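Local coordinates for protein pullulanase (Bacillus acidopullulyticus, PDB 2WAN) that hydrolyses alpha-1,6-glucosidic linkages in pullulan and, as a debranching enzyme, those at the branch points of starch polysaccharides, at residues A[242-246]-A[247-251]. Residues are numbered along the deposited sequence; the frame is centred on the assembly and turned at random.
Sequences FTYIP and STNQV
The Tyr-244 ring is swung opposite its own backbone N (chi1 173°), and Asn-249 sets its amide carbon beside the backbone N, so that the two side chains run alongside each other in the same direction. Their polar ends meet where Asn-249 ND2 donates to Tyr-244 OH at 2.8 Å, the hydroxyl lying close to the amide plane. Ring and amide planes are only 21° apart, and the phenol ring passes Asn-249 CA, 3.6 Å from Tyr-244 CE1. A tyrosine suits this place because its ring belongs to the hydrophobic side of the sheet, with Ile-214 and Leu-216 against it, while its hydroxyl extends as far as the turn. Val-251 puts CG2 at the edge of the same ring, and Tyr-224 touches all three side chains.

These residues form the tip of a beta hairpin joining strands 238-245 and 250-253 in the X25 domain, the latter at one border of an antiparallel four-stranded sheet. Ile-245 N donates to Gln-250 O at 2.9 Å in a nearly straight bond; beyond it Ile-245 O faces the backbone N of Thr-248, Asn-249 and Gln-250, all weak bonds. Pro-246, lacking an N-H and with phi held by its ring, fits the first bend, whereas Asn-249 takes up a left-handed backbone conformation (phi 61°), which asparagine tolerates well.

On the face that carries Ile-245 and Gln-250, Thr-248 OG1 accepts from Gln-250 N (3.3 Å) in an ST turn and donates to a lone pair of Gln-250 OE1 at 2.7 Å, while resting 3.7 Å from Ile-245 CB. Ser-247 OG sits 3.4 Å from Ile-245 CG2, with Asn-197 as its hydrogen-bond partner.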
ATOM      1  N   PHE A 242      21.414  36.257   6.634  1.00 30.23           N
ATOM      2  CA  PHE A 242      21.344  35.803   8.022  1.00 29.19           C
ATOM      3  C   PHE A 242      22.058  34.470   8.136  1.00 28.27           C
ATOM      4  O   PHE A 242      21.885  33.598   7.285  1.00 28.70           O
ATOM      5  CB  PHE A 242      19.885  35.674   8.470  1.00 28.83           C
ATOM      6  CG  PHE A 242      19.122  36.962   8.395  1.00 29.67           C
ATOM      7  CD1 PHE A 242      19.058  37.809   9.498  1.00 27.85           C
ATOM      8  CD2 PHE A 242      18.479  37.343   7.214  1.00 31.54           C
ATOM      9  CE1 PHE A 242      18.363  39.012   9.436  1.00 32.08           C
ATOM     10  CE2 PHE A 242      17.775  38.540   7.143  1.00 33.75           C
ATOM     11  CZ  PHE A 242      17.717  39.382   8.253  1.00 30.80           C
ATOM     12  N   THR A 243      22.859  34.318   9.187  1.00 27.32           N
ATOM     13  CA  THR A 243      23.751  33.177   9.322  1.00 26.32           C
ATOM     14  C   THR A 243      23.620  32.480  10.671  1.00 27.90           C
ATOM     15  O   THR A 243      23.543  33.131  11.710  1.00 29.30           O
ATOM     16  CB  THR A 243      25.227  33.622   9.117  1.00 25.61           C
ATOM     17  OG1 THR A 243      25.381  34.174   7.809  1.00 25.59           O
ATOM     18  CG2 THR A 243      26.179  32.458   9.273  1.00 26.36           C
ATOM     19  N   TYR A 244      23.593  31.150  10.642  1.00 26.73           N
ATOM     20  CA  TYR A 244      23.619  30.352  11.858  1.00 26.72           C
ATOM     21  C   TYR A 244      24.731  29.328  11.791  1.00 27.68           C
ATOM     22  O   TYR A 244      24.832  28.582  10.816  1.00 28.84           O
ATOM     23  CB  TYR A 244      22.268  29.668  12.107  1.00 24.09           C
ATOM     24  CG  TYR A 244      22.269  28.693  13.260  1.00 24.68           C
ATOM     25  CD1 TYR A 244      22.412  29.133  14.585  1.00 23.26           C
ATOM     26  CD2 TYR A 244      22.118  27.317  13.036  1.00 23.72           C
ATOM     27  CE1 TYR A 244      22.408  28.226  15.651  1.00 23.37           C
ATOM     28  CE2 TYR A 244      22.120  26.405  14.095  1.00 25.12           C
ATOM     29  CZ  TYR A 244      22.260  26.865  15.398  1.00 23.78           C
ATOM     30  OH  TYR A 244      22.250  25.968  16.440  1.00 25.58           O
ATOM     31  N   ILE A 245      25.567  29.297  12.827  1.00 27.73           N
ATOM     32  CA  ILE A 245      26.679  28.343  12.900  1.00 28.06           C
ATOM     33  C   ILE A 245      26.403  27.264  13.946  1.00 26.04           C
ATOM     34  O   ILE A 245      26.419  27.543  15.145  1.00 27.88           O
ATOM     35  CB  ILE A 245      28.042  29.039  13.214  1.00 27.63           C
ATOM     36  CG1 ILE A 245      28.247  30.298  12.357  1.00 29.57           C
ATOM     37  CG2 ILE A 245      29.201  28.040  13.089  1.00 29.73           C
ATOM     38  CD1 ILE A 245      28.508  30.044  10.887  1.00 30.89           C
ATOM     39  N   PRO A 246      26.137  26.023  13.498  1.00 25.66           N
ATOM     40  CA  PRO A 246      25.802  24.929  14.423  1.00 26.27           C
ATOM     41  C   PRO A 246      26.855  24.655  15.523  1.00 26.58           C
ATOM     42  O   PRO A 246      26.484  24.425  16.672  1.00 25.51           O
ATOM     43  CB  PRO A 246      25.642  23.720  13.490  1.00 26.87           C
ATOM     44  CG  PRO A 246      25.194  24.327  12.190  1.00 24.11           C
ATOM     45  CD  PRO A 246      25.981  25.618  12.089  1.00 27.06           C
ATOM     46  N   SER A 247      28.145  24.703  15.184  1.00 29.98           N
ATOM     47  CA  SER A 247      29.215  24.396  16.161  1.00 31.82           C
ATOM     48  C   SER A 247      29.186  25.292  17.405  1.00 31.57           C
ATOM     49  O   SER A 247      29.431  24.826  18.518  1.00 32.25           O
ATOM     50  CB  SER A 247      30.605  24.456  15.511  1.00 30.43           C
ATOM     51  OG  SER A 247      30.843  25.715  14.904  1.00 32.72           O
ATOM     52  N   THR A 248      28.861  26.567  17.207  1.00 32.09           N
ATOM     53  CA  THR A 248      28.930  27.569  18.270  1.00 29.98           C
ATOM     54  C   THR A 248      27.564  28.164  18.639  1.00 30.79           C
ATOM     55  O   THR A 248      27.460  28.955  19.590  1.00 28.87           O
ATOM     56  CB  THR A 248      29.837  28.728  17.842  1.00 29.45           C
ATOM     57  OG1 THR A 248      29.307  29.324  16.651  1.00 29.00           O
ATOM     58  CG2 THR A 248      31.272  28.241  17.561  1.00 32.07           C
ATOM     59  N   ASN A 249      26.527  27.803  17.878  1.00 27.91           N
ATOM     60  CA  ASN A 249      25.196  28.424  17.993  1.00 28.78           C
ATOM     61  C   ASN A 249      25.196  29.919  17.701  1.00 27.78           C
ATOM     62  O   ASN A 249      24.266  30.633  18.085  1.00 27.64           O
ATOM     63  CB  ASN A 249      24.568  28.159  19.363  1.00 28.54           C
ATOM     64  CG  ASN A 249      24.468  26.692  19.674  1.00 31.11           C
ATOM     65  OD1 ASN A 249      24.904  26.245  20.733  1.00 30.71           O
ATOM     66  ND2 ASN A 249      23.902  25.924  18.744  1.00 28.26           N
ATOM     67  N   GLN A 250      26.240  30.387  17.021  1.00 27.43           N
ATOM     68  CA  GLN A 250      26.378  31.804  16.708  1.00 27.22           C
ATOM     69  C   GLN A 250      25.405  32.251  15.623  1.00 26.85           C
ATOM     70  O   GLN A 250      25.109  31.500  14.692  1.00 27.35           O
ATOM     71  CB  GLN A 250      27.809  32.133  16.294  1.00 28.24           C
ATOM     72  CG  GLN A 250      28.754  32.410  17.456  1.00 29.47           C
ATOM     73  CD  GLN A 250      30.188  32.562  16.985  1.00 36.50           C
ATOM     74  OE1 GLN A 250      30.779  31.619  16.450  1.00 35.47           O
ATOM     75  NE2 GLN A 250      30.749  33.758  17.164  1.00 38.26           N
ATOM     76  N   VAL A 251      24.921  33.479  15.765  1.00 25.36           N
ATOM     77  CA  VAL A 251      23.954  34.078  14.858  1.00 26.13           C
ATOM     78  C   VAL A 251      24.502  35.417  14.378  1.00 27.63           C
ATOM     79  O   VAL A 251      24.873  36.270  15.190  1.00 25.93           O
ATOM     80  CB  VAL A 251      22.583  34.289  15.563  1.00 25.52           C
ATOM     81  CG1 VAL A 251      21.627  35.097  14.687  1.00 27.57           C
ATOM     82  CG2 VAL A 251      21.979  32.943  15.959  1.00 25.84           C
TER